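PDB 3KZG: arginine 3rd transport system periplasmic binding protein from Legionella pneumophila subsp. pneumophila str. Philadelphia 1, which probably binds arginine in the periplasm, as a family 3 solute-binding protein, and delivers it to a membrane transporter. Local coordinates for residues Lys11-Phe16 and Ile68-Ile73; Ile135-Ile140 and Asn150-Ser155; Leu156-Ala161 and Glu191-Met196. All blocks are in the same frame, centred on the assembly; numbering follows the deposited sequence.

Interaction 1: residues Lys11-Phe16 and Ile68-Ile73; sequences KFNPPF and IASMII
The phenyl ring of F16 carries the CB of S70 over the centre of one face: CB lies 3.8 Å from the ring centroid and only 8° off the ring normal, a well-centred CH-pi contact. At the ring edge, in its plane, is the carbonyl O of N13, which also accepts the backbone N-H of F16, with N to O at 3.1 Å. That bond closes a turn running through the cis peptide between P14 and P15 and brings F16 round to S70. Y193 meets the same ring edge-to-face.

Next to the ring, N13 holds its CG anti to the backbone N (chi1 -176°), which brings ND2 to 3.3 Å from S70 OG, and a water closes the third corner. N13 ND2 donates to this water over 3.0 Å, while S70 OG lies 2.9 Å from it.

Both segments belong to the first lobe of a two-lobed periplasmic binding protein. The 11-16 turn comes at the end of strand 4-13; the 68-73 loop comes after strand 66-67, which runs parallel to that strand. They face the second lobe across the cleft, and N13 ND2 reaches over to make a hydrogen bond with D158 there; S70 OG makes at most a weak bond to the same carboxylate, A69 O being a competing acceptor. S70 adopts left-handed helical backbone angles, and its N-H is held by D30 of helix 29-40.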
loop_
_atom_site.group_PDB
_atom_site.type_symbol
_atom_site.label_atom_id
_atom_site.label_comp_id
_atom_site.label_asym_id
_atom_site.label_seq_id
_atom_site.Cartn_x
_atom_site.Cartn_y
_atom_site.Cartn_z
ATOM N N LYS A 11 0.842 25.045 -26.926
ATOM C CA LYS A 11 -0.538 25.504 -27.007
ATOM C C LYS A 11 -1.605 24.422 -27.102
ATOM O O LYS A 11 -2.728 24.623 -26.656
ATOM C CB LYS A 11 -0.698 26.463 -28.194
ATOM C CG LYS A 11 -0.208 27.872 -27.909
ATOM C CD LYS A 11 -0.317 28.765 -29.132
ATOM C CE LYS A 11 -0.050 30.223 -28.772
ATOM N NZ LYS A 11 0.021 31.097 -29.977
ATOM N N PHE A 12 -1.272 23.273 -27.675
ATOM C CA PHE A 12 -2.280 22.236 -27.806
ATOM C C PHE A 12 -1.711 20.833 -27.976
ATOM O O PHE A 12 -1.139 20.486 -29.016
ATOM C CB PHE A 12 -3.202 22.571 -28.988
ATOM C CG PHE A 12 -4.436 21.716 -29.062
ATOM C CD1 PHE A 12 -5.411 21.788 -28.070
ATOM C CD2 PHE A 12 -4.621 20.831 -30.120
ATOM C CE1 PHE A 12 -6.554 20.988 -28.130
ATOM C CE2 PHE A 12 -5.758 20.026 -30.190
ATOM C CZ PHE A 12 -6.728 20.105 -29.192
ATOM N N ASN A 13 -1.855 20.026 -26.937
ATOM C CA ASN A 13 -1.398 18.646 -26.992
ATOM C C ASN A 13 -1.965 17.898 -25.804
ATOM O O ASN A 13 -1.228 17.368 -24.977
ATOM C CB ASN A 13 0.130 18.556 -26.994
ATOM C CG ASN A 13 0.625 17.123 -27.139
ATOM O OD1 ASN A 13 0.065 16.336 -27.909
ATOM N ND2 ASN A 13 1.685 16.780 -26.409
ATOM N N PRO A 14 -3.300 17.865 -25.699
ATOM C CA PRO A 14 -3.941 17.159 -24.589
ATOM C C PRO A 14 -3.420 15.724 -24.587
ATOM O O PRO A 14 -3.068 15.188 -25.640
ATOM C CB PRO A 14 -5.429 17.254 -24.938
ATOM C CG PRO A 14 -5.422 17.339 -26.450
ATOM C CD PRO A 14 -4.290 18.296 -26.700
ATOM N N PRO A 15 -3.380 15.074 -23.413
ATOM C CA PRO A 15 -3.790 15.590 -22.105
ATOM C C PRO A 15 -2.702 16.325 -21.322
ATOM O O PRO A 15 -2.873 16.569 -20.131
ATOM C CB PRO A 15 -4.229 14.328 -21.380
ATOM C CG PRO A 15 -3.188 13.358 -21.831
ATOM C CD PRO A 15 -3.082 13.631 -23.326
ATOM N N PHE A 16 -1.592 16.665 -21.977
ATOM C CA PHE A 16 -0.487 17.360 -21.302
ATOM C C PHE A 16 -0.798 18.836 -21.030
ATOM O O PHE A 16 -0.616 19.326 -19.917
ATOM C CB PHE A 16 0.793 17.205 -22.127
ATOM C CG PHE A 16 1.250 15.782 -22.247
ATOM C CD1 PHE A 16 1.935 15.170 -21.202
ATOM C CD2 PHE A 16 0.937 15.028 -23.378
ATOM C CE1 PHE A 16 2.306 13.822 -21.278
ATOM C CE2 PHE A 16 1.302 13.681 -23.465
ATOM C CZ PHE A 16 1.989 13.079 -22.408
ATOM N N ILE A 68 7.985 22.958 -19.941
ATOM C CA ILE A 68 7.374 21.663 -19.679
ATOM C C ILE A 68 6.270 21.491 -20.717
ATOM O O ILE A 68 5.262 22.194 -20.701
ATOM C CB ILE A 68 6.787 21.570 -18.248
ATOM C CG1 ILE A 68 6.216 20.166 -18.019
ATOM C CG2 ILE A 68 5.730 22.651 -18.020
ATOM C CD1 ILE A 68 5.782 19.897 -16.592
ATOM N N ALA A 69 6.498 20.571 -21.643
ATOM C CA ALA A 69 5.553 20.291 -22.707
ATOM C C ALA A 69 5.925 18.935 -23.269
ATOM O O ALA A 69 6.505 18.844 -24.353
ATOM C CB ALA A 69 5.661 21.356 -23.784
ATOM N N SER A 70 5.595 17.886 -22.518
ATOM C CA SER A 70 5.917 16.519 -22.910
ATOM C C SER A 70 7.254 16.518 -23.648
ATOM O O SER A 70 7.381 15.955 -24.729
ATOM C CB SER A 70 4.799 15.927 -23.793
ATOM O OG SER A 70 4.645 16.622 -25.018
HETATM N N MSE A 71 8.254 17.157 -23.048
HETATM C CA MSE A 71 9.578 17.243 -23.650
HETATM C C MSE A 71 10.430 16.009 -23.409
HETATM O O MSE A 71 10.854 15.748 -22.285
HETATM C CB MSE A 71 10.322 18.458 -23.112
HETATM C CG MSE A 71 11.548 18.797 -23.941
HETATM SE SE MSE A 71 11.005 19.227 -25.756
HETATM C CE MSE A 71 10.086 20.882 -25.341
ATOM N N ILE A 72 10.705 15.268 -24.473
ATOM C CA ILE A 72 11.496 14.052 -24.362
ATOM C C ILE A 72 12.999 14.288 -24.275
ATOM O O ILE A 72 13.592 14.951 -25.130
ATOM C CB ILE A 72 11.230 13.107 -25.547
ATOM C CG1 ILE A 72 9.732 12.804 -25.643
ATOM C CG2 ILE A 72 12.028 11.810 -25.364
ATOM C CD1 ILE A 72 9.348 12.000 -26.857
ATOM N N ILE A 73 13.608 13.724 -23.237
ATOM C CA ILE A 73 15.046 13.838 -23.048
ATOM C C ILE A 73 15.741 13.054 -24.150
ATOM O O ILE A 73 15.564 11.838 -24.261
ATOM C CB ILE A 73 15.503 13.226 -21.704
ATOM C CG1 ILE A 73 14.832 13.938 -20.538
ATOM C CG2 ILE A 73 17.025 13.327 -21.577
ATOM C CD1 ILE A 73 15.259 13.390 -19.199
HETATM O O HOH W 1 3.237 19.146 -25.530
#

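Interaction 2: residues Ile135-Ile140 and Asn150-Ser155; sequences IFYELI and NQVDAS
V152 lays its CG1 methyl against both I135 and Y137, touching the root of the isoleucine side chain and the hydroxyl end of the tyrosine. CG1 of V152 sits 3.7 Å from I135 CB and nearly as close to I135 CG1, so the branch point rather than the tip of I135 is what it rests on. The rotation of V152 about chi1 (-71°) is what turns CG1 to these two neighbours. Y137 comes from the opposite direction and meets that methyl edge-on, with V152 CG1 in the ring plane, 3.9 Å from CE2 and 3.3 Å from OH.

The two segments are the ends of a beta-alpha-beta crossover in the second lobe. Strand 133-137 passes into helix 140-148, with L139 at the N-cap; the helix ends in a Schellman motif at N150, and V152 follows just before strand 154-158. Strand 112-116 lies between the two parallel strands, so they do not pair; V152, in the loop ahead of the second strand, makes the contact, mostly through carbon atoms.

Q151 adds its CB, 3.8 Å from Y137 OH, before its chain bends at chi2 (-68°) and carries the amide away. The Y137 side chain also touches D142 and M143 of the connecting helix.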
loop_
_atom_site.group_PDB
_atom_site.type_symbol
_atom_site.label_atom_id
_atom_site.label_comp_id
_atom_site.label_asym_id
_atom_site.label_seq_id
_atom_site.Cartn_x
_atom_site.Cartn_y
_atom_site.Cartn_z
ATOM N N ILE A 135 5.866 14.158 -42.989
ATOM C CA ILE A 135 5.272 15.466 -43.227
ATOM C C ILE A 135 5.307 16.162 -41.873
ATOM O O ILE A 135 4.689 15.695 -40.912
ATOM C CB ILE A 135 3.808 15.348 -43.721
ATOM C CG1 ILE A 135 3.778 14.705 -45.108
ATOM C CG2 ILE A 135 3.148 16.715 -43.750
ATOM C CD1 ILE A 135 4.457 15.527 -46.186
ATOM N N PHE A 136 6.057 17.256 -41.795
ATOM C CA PHE A 136 6.193 18.022 -40.561
ATOM C C PHE A 136 5.043 19.000 -40.383
ATOM O O PHE A 136 4.734 19.779 -41.284
ATOM C CB PHE A 136 7.516 18.800 -40.562
ATOM C CG PHE A 136 8.735 17.926 -40.553
ATOM C CD1 PHE A 136 9.373 17.613 -39.355
ATOM C CD2 PHE A 136 9.234 17.396 -41.737
ATOM C CE1 PHE A 136 10.490 16.783 -39.334
ATOM C CE2 PHE A 136 10.357 16.562 -41.728
ATOM C CZ PHE A 136 10.983 16.256 -40.520
ATOM N N TYR A 137 4.420 18.958 -39.214
ATOM C CA TYR A 137 3.313 19.844 -38.890
ATOM C C TYR A 137 3.717 20.666 -37.673
ATOM O O TYR A 137 4.244 20.119 -36.703
ATOM C CB TYR A 137 2.058 19.030 -38.567
ATOM C CG TYR A 137 1.417 18.370 -39.770
ATOM C CD1 TYR A 137 0.680 19.116 -40.693
ATOM C CD2 TYR A 137 1.537 16.995 -39.981
ATOM C CE1 TYR A 137 0.076 18.512 -41.793
ATOM C CE2 TYR A 137 0.937 16.381 -41.077
ATOM C CZ TYR A 137 0.209 17.144 -41.978
ATOM O OH TYR A 137 -0.380 16.530 -43.060
ATOM N N GLU A 138 3.486 21.973 -37.721
ATOM C CA GLU A 138 3.851 22.828 -36.597
ATOM C C GLU A 138 2.853 22.717 -35.449
ATOM O O GLU A 138 3.241 22.772 -34.287
ATOM C CB GLU A 138 3.985 24.289 -37.048
ATOM C CG GLU A 138 5.153 24.534 -37.996
ATOM C CD GLU A 138 5.386 26.010 -38.269
ATOM O OE1 GLU A 138 4.441 26.690 -38.721
ATOM O OE2 GLU A 138 6.514 26.491 -38.034
ATOM N N LEU A 139 1.572 22.566 -35.780
ATOM C CA LEU A 139 0.525 22.424 -34.763
ATOM C C LEU A 139 -0.107 21.038 -34.823
ATOM O O LEU A 139 -0.229 20.449 -35.896
ATOM C CB LEU A 139 -0.593 23.458 -34.953
ATOM C CG LEU A 139 -0.280 24.943 -34.823
ATOM C CD1 LEU A 139 0.496 25.402 -36.045
ATOM C CD2 LEU A 139 -1.580 25.733 -34.699
ATOM N N ILE A 140 -0.509 20.529 -33.663
ATOM C CA ILE A 140 -1.156 19.230 -33.584
ATOM C C ILE A 140 -2.472 19.294 -34.372
ATOM O O ILE A 140 -2.871 18.324 -35.006
ATOM C CB ILE A 140 -1.461 18.848 -32.112
ATOM C CG1 ILE A 140 -0.155 18.647 -31.333
ATOM C CG2 ILE A 140 -2.327 17.595 -32.056
ATOM C CD1 ILE A 140 0.698 17.488 -31.817
ATOM N N ASN A 150 -6.809 13.058 -45.201
ATOM C CA ASN A 150 -6.025 12.043 -45.886
ATOM C C ASN A 150 -4.781 12.631 -46.551
ATOM O O ASN A 150 -4.346 12.155 -47.604
ATOM C CB ASN A 150 -6.902 11.335 -46.928
ATOM C CG ASN A 150 -6.349 9.988 -47.338
ATOM O OD1 ASN A 150 -6.009 9.159 -46.490
ATOM N ND2 ASN A 150 -6.267 9.756 -48.645
ATOM N N GLN A 151 -4.216 13.671 -45.941
ATOM C CA GLN A 151 -3.006 14.307 -46.461
ATOM C C GLN A 151 -1.814 13.437 -46.047
ATOM O O GLN A 151 -0.756 13.466 -46.672
ATOM C CB GLN A 151 -2.858 15.718 -45.891
ATOM C CG GLN A 151 -4.067 16.625 -46.124
ATOM C CD GLN A 151 -4.277 17.007 -47.585
ATOM O OE1 GLN A 151 -4.531 16.156 -48.438
ATOM N NE2 GLN A 151 -4.176 18.300 -47.875
ATOM N N VAL A 152 -2.000 12.687 -44.964
ATOM C CA VAL A 152 -1.009 11.739 -44.469
ATOM C C VAL A 152 -1.812 10.473 -44.168
ATOM O O VAL A 152 -3.015 10.546 -43.894
ATOM C CB VAL A 152 -0.284 12.223 -43.173
ATOM C CG1 VAL A 152 0.651 13.387 -43.497
ATOM C CG2 VAL A 152 -1.291 12.626 -42.111
ATOM N N ASP A 153 -1.156 9.321 -44.238
ATOM C CA ASP A 153 -1.808 8.045 -43.986
ATOM C C ASP A 153 -1.952 7.754 -42.498
ATOM O O ASP A 153 -2.856 7.033 -42.074
ATOM C CB ASP A 153 -1.009 6.918 -44.638
ATOM C CG ASP A 153 -0.805 7.131 -46.119
ATOM O OD1 ASP A 153 -1.806 7.341 -46.831
ATOM O OD2 ASP A 153 0.356 7.082 -46.573
ATOM N N ALA A 154 -1.046 8.310 -41.707
ATOM C CA ALA A 154 -1.059 8.096 -40.271
ATOM C C ALA A 154 -0.192 9.150 -39.600
ATOM O O ALA A 154 0.477 9.940 -40.267
ATOM C CB ALA A 154 -0.527 6.705 -39.943
ATOM N N SER A 155 -0.202 9.134 -38.277
ATOM C CA SER A 155 0.558 10.080 -37.481
ATOM C C SER A 155 1.260 9.379 -36.317
ATOM O O SER A 155 0.715 8.446 -35.724
ATOM C CB SER A 155 -0.390 11.161 -36.949
ATOM O OG SER A 155 0.253 11.990 -36.001
#

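Interaction 3: residues Leu156-Ala161 and Glu191-Met196; sequences LMDYEA and EGYSIM
This is a small, buried, polar contact between the two lobes, bridging the cleft close to the centre of the molecule. D158 ends strand 154-158 of the second lobe and stands at the N-cap of helix 159-166, while Y193 projects from the 191-196 loop, where the chain returns from the second lobe to the first. The backbones stay well apart, with 10.2 Å between the CA atoms of D158 and Y193, so the contact is made by the ends of the side chains.

The two side chains cross at a slant, with OH of Y193 3.1 Å from D158 OD1 and 3.4 Å from D158 CB. The carboxylate and ring planes are nearly perpendicular, 88° apart. D158 makes no side-chain capping bond with the helix. Instead the first turn is served by a water, which accepts from the backbone N of E160 at 2.9 Å. This water lies in the plane of the Y193 ring, at its edge, 3.0 Å from OH, and so links the tyrosine to the helix start.

D158 OD1 is hydrogen-bonded to Y121, while OD2 accepts from N13 ND2 and, more weakly if at all, from S70 OG. These donors and the helix N-terminus would probably favour the ionised form; in relatives the equivalent aspartate typically receives the amino group of the bound amino acid, a role D158 could share.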
loop_
_atom_site.group_PDB
_atom_site.type_symbol
_atom_site.label_atom_id
_atom_site.label_comp_id
_atom_site.label_asym_id
_atom_site.label_seq_id
_atom_site.Cartn_x
_atom_site.Cartn_y
_atom_site.Cartn_z
ATOM N N LEU A 156 2.477 9.820 -36.012
ATOM C CA LEU A 156 3.243 9.279 -34.895
ATOM C C LEU A 156 3.313 10.428 -33.898
ATOM O O LEU A 156 3.877 11.481 -34.198
ATOM C CB LEU A 156 4.658 8.867 -35.345
ATOM C CG LEU A 156 5.573 8.299 -34.246
ATOM C CD1 LEU A 156 4.899 7.113 -33.568
ATOM C CD2 LEU A 156 6.905 7.876 -34.848
HETATM N N MSE A 157 2.705 10.228 -32.730
HETATM C CA MSE A 157 2.659 11.236 -31.675
HETATM C C MSE A 157 2.853 10.591 -30.305
HETATM O O MSE A 157 3.092 9.390 -30.212
HETATM C CB MSE A 157 1.310 11.973 -31.717
HETATM C CG MSE A 157 0.078 11.091 -31.491
HETATM SE SE MSE A 157 -1.632 12.020 -31.696
HETATM C CE MSE A 157 -1.593 12.312 -33.631
ATOM N N ASP A 158 2.762 11.394 -29.250
ATOM C CA ASP A 158 2.908 10.884 -27.890
ATOM C C ASP A 158 1.837 9.815 -27.639
ATOM O O ASP A 158 0.689 9.956 -28.078
ATOM C CB ASP A 158 2.741 12.013 -26.863
ATOM C CG ASP A 158 3.710 13.173 -27.085
ATOM O OD1 ASP A 158 4.936 12.943 -27.122
ATOM O OD2 ASP A 158 3.240 14.323 -27.211
ATOM N N TYR A 159 2.214 8.756 -26.933
ATOM C CA TYR A 159 1.296 7.669 -26.613
ATOM C C TYR A 159 0.037 8.136 -25.871
ATOM O O TYR A 159 -1.078 7.789 -26.270
ATOM C CB TYR A 159 2.018 6.600 -25.785
ATOM C CG TYR A 159 1.097 5.524 -25.252
ATOM C CD1 TYR A 159 0.453 4.641 -26.120
ATOM C CD2 TYR A 159 0.841 5.413 -23.885
ATOM C CE1 TYR A 159 -0.432 3.677 -25.645
ATOM C CE2 TYR A 159 -0.044 4.450 -23.395
ATOM C CZ TYR A 159 -0.676 3.587 -24.281
ATOM O OH TYR A 159 -1.562 2.646 -23.815
ATOM N N GLU A 160 0.203 8.915 -24.799
ATOM C CA GLU A 160 -0.955 9.391 -24.042
ATOM C C GLU A 160 -1.802 10.370 -24.856
ATOM O O GLU A 160 -2.998 10.526 -24.594
ATOM C CB GLU A 160 -0.539 10.068 -22.730
ATOM C CG GLU A 160 0.050 9.148 -21.664
ATOM C CD GLU A 160 -0.839 7.966 -21.318
ATOM O OE1 GLU A 160 -2.070 8.059 -21.492
ATOM O OE2 GLU A 160 -0.299 6.938 -20.861
ATOM N N ALA A 161 -1.182 11.043 -25.822
ATOM C CA ALA A 161 -1.909 11.981 -26.677
ATOM C C ALA A 161 -2.753 11.171 -27.657
ATOM O O ALA A 161 -3.886 11.536 -27.964
ATOM C CB ALA A 161 -0.933 12.878 -27.449
ATOM N N GLU A 191 14.419 9.327 -23.259
ATOM C CA GLU A 191 14.609 8.907 -21.878
ATOM C C GLU A 191 13.598 9.498 -20.898
ATOM O O GLU A 191 13.919 9.723 -19.729
ATOM C CB GLU A 191 16.037 9.251 -21.437
ATOM C CG GLU A 191 17.100 8.706 -22.379
ATOM C CD GLU A 191 18.519 8.974 -21.904
ATOM O OE1 GLU A 191 18.857 8.572 -20.771
ATOM O OE2 GLU A 191 19.300 9.582 -22.668
ATOM N N GLY A 192 12.380 9.744 -21.378
ATOM C CA GLY A 192 11.339 10.276 -20.515
ATOM C C GLY A 192 10.996 11.739 -20.710
ATOM O O GLY A 192 11.800 12.496 -21.240
ATOM N N TYR A 193 9.793 12.129 -20.290
ATOM C CA TYR A 193 9.356 13.515 -20.394
ATOM C C TYR A 193 9.956 14.231 -19.199
ATOM O O TYR A 193 9.928 13.722 -18.077
ATOM C CB TYR A 193 7.822 13.628 -20.364
ATOM C CG TYR A 193 7.119 12.944 -21.524
ATOM C CD1 TYR A 193 7.464 13.235 -22.842
ATOM C CD2 TYR A 193 6.113 11.997 -21.298
ATOM C CE1 TYR A 193 6.831 12.597 -23.911
ATOM C CE2 TYR A 193 5.471 11.357 -22.360
ATOM C CZ TYR A 193 5.839 11.661 -23.664
ATOM O OH TYR A 193 5.224 11.025 -24.719
ATOM N N SER A 194 10.500 15.417 -19.439
ATOM C CA SER A 194 11.149 16.159 -18.372
ATOM C C SER A 194 11.032 17.673 -18.500
ATOM O O SER A 194 10.633 18.195 -19.540
ATOM C CB SER A 194 12.627 15.758 -18.322
ATOM O OG SER A 194 13.406 16.737 -17.663
ATOM N N ILE A 195 11.377 18.366 -17.423
ATOM C CA ILE A 195 11.351 19.821 -17.390
ATOM C C ILE A 195 12.705 20.273 -17.945
ATOM O O ILE A 195 13.755 19.853 -17.459
ATOM C CB ILE A 195 11.132 20.310 -15.945
ATOM C CG1 ILE A 195 9.755 19.830 -15.463
ATOM C CG2 ILE A 195 11.213 21.828 -15.866
ATOM C CD1 ILE A 195 9.450 20.178 -14.033
HETATM N N MSE A 196 12.668 21.118 -18.971
HETATM C CA MSE A 196 13.874 21.591 -19.642
HETATM C C MSE A 196 14.304 22.995 -19.230
HETATM O O MSE A 196 13.481 23.844 -18.897
HETATM C CB MSE A 196 13.637 21.532 -21.148
HETATM C CG MSE A 196 14.867 21.603 -22.022
HETATM SE SE MSE A 196 14.330 21.298 -23.853
HETATM C CE MSE A 196 13.361 22.978 -24.134
HETATM O O HOH W 2 2.919 9.268 -23.899
#

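How the interactions relate
Interactions 1 and 3 form one cluster at the cleft, their centres about 7 Å apart. The loops 68-73 and 191-196 run side by side, with probable backbone bonds from S194 N to M71 O and from E191 N to I73 O, both 2.9 Å. D158 faces this pair of loops from the second lobe, while the helix turn beside it meets the 11-16 turn, P15 CD coming within 3.4 Å of E160 O. Interaction 2 is more remote, its centre about 17 Å from that of interaction 1 and 18 Å from that of interaction 3. It lies on the crossover leading into strand 154-158, whose far end presents D158 to the probable ligand cleft; I140 also packs against F12 and N13.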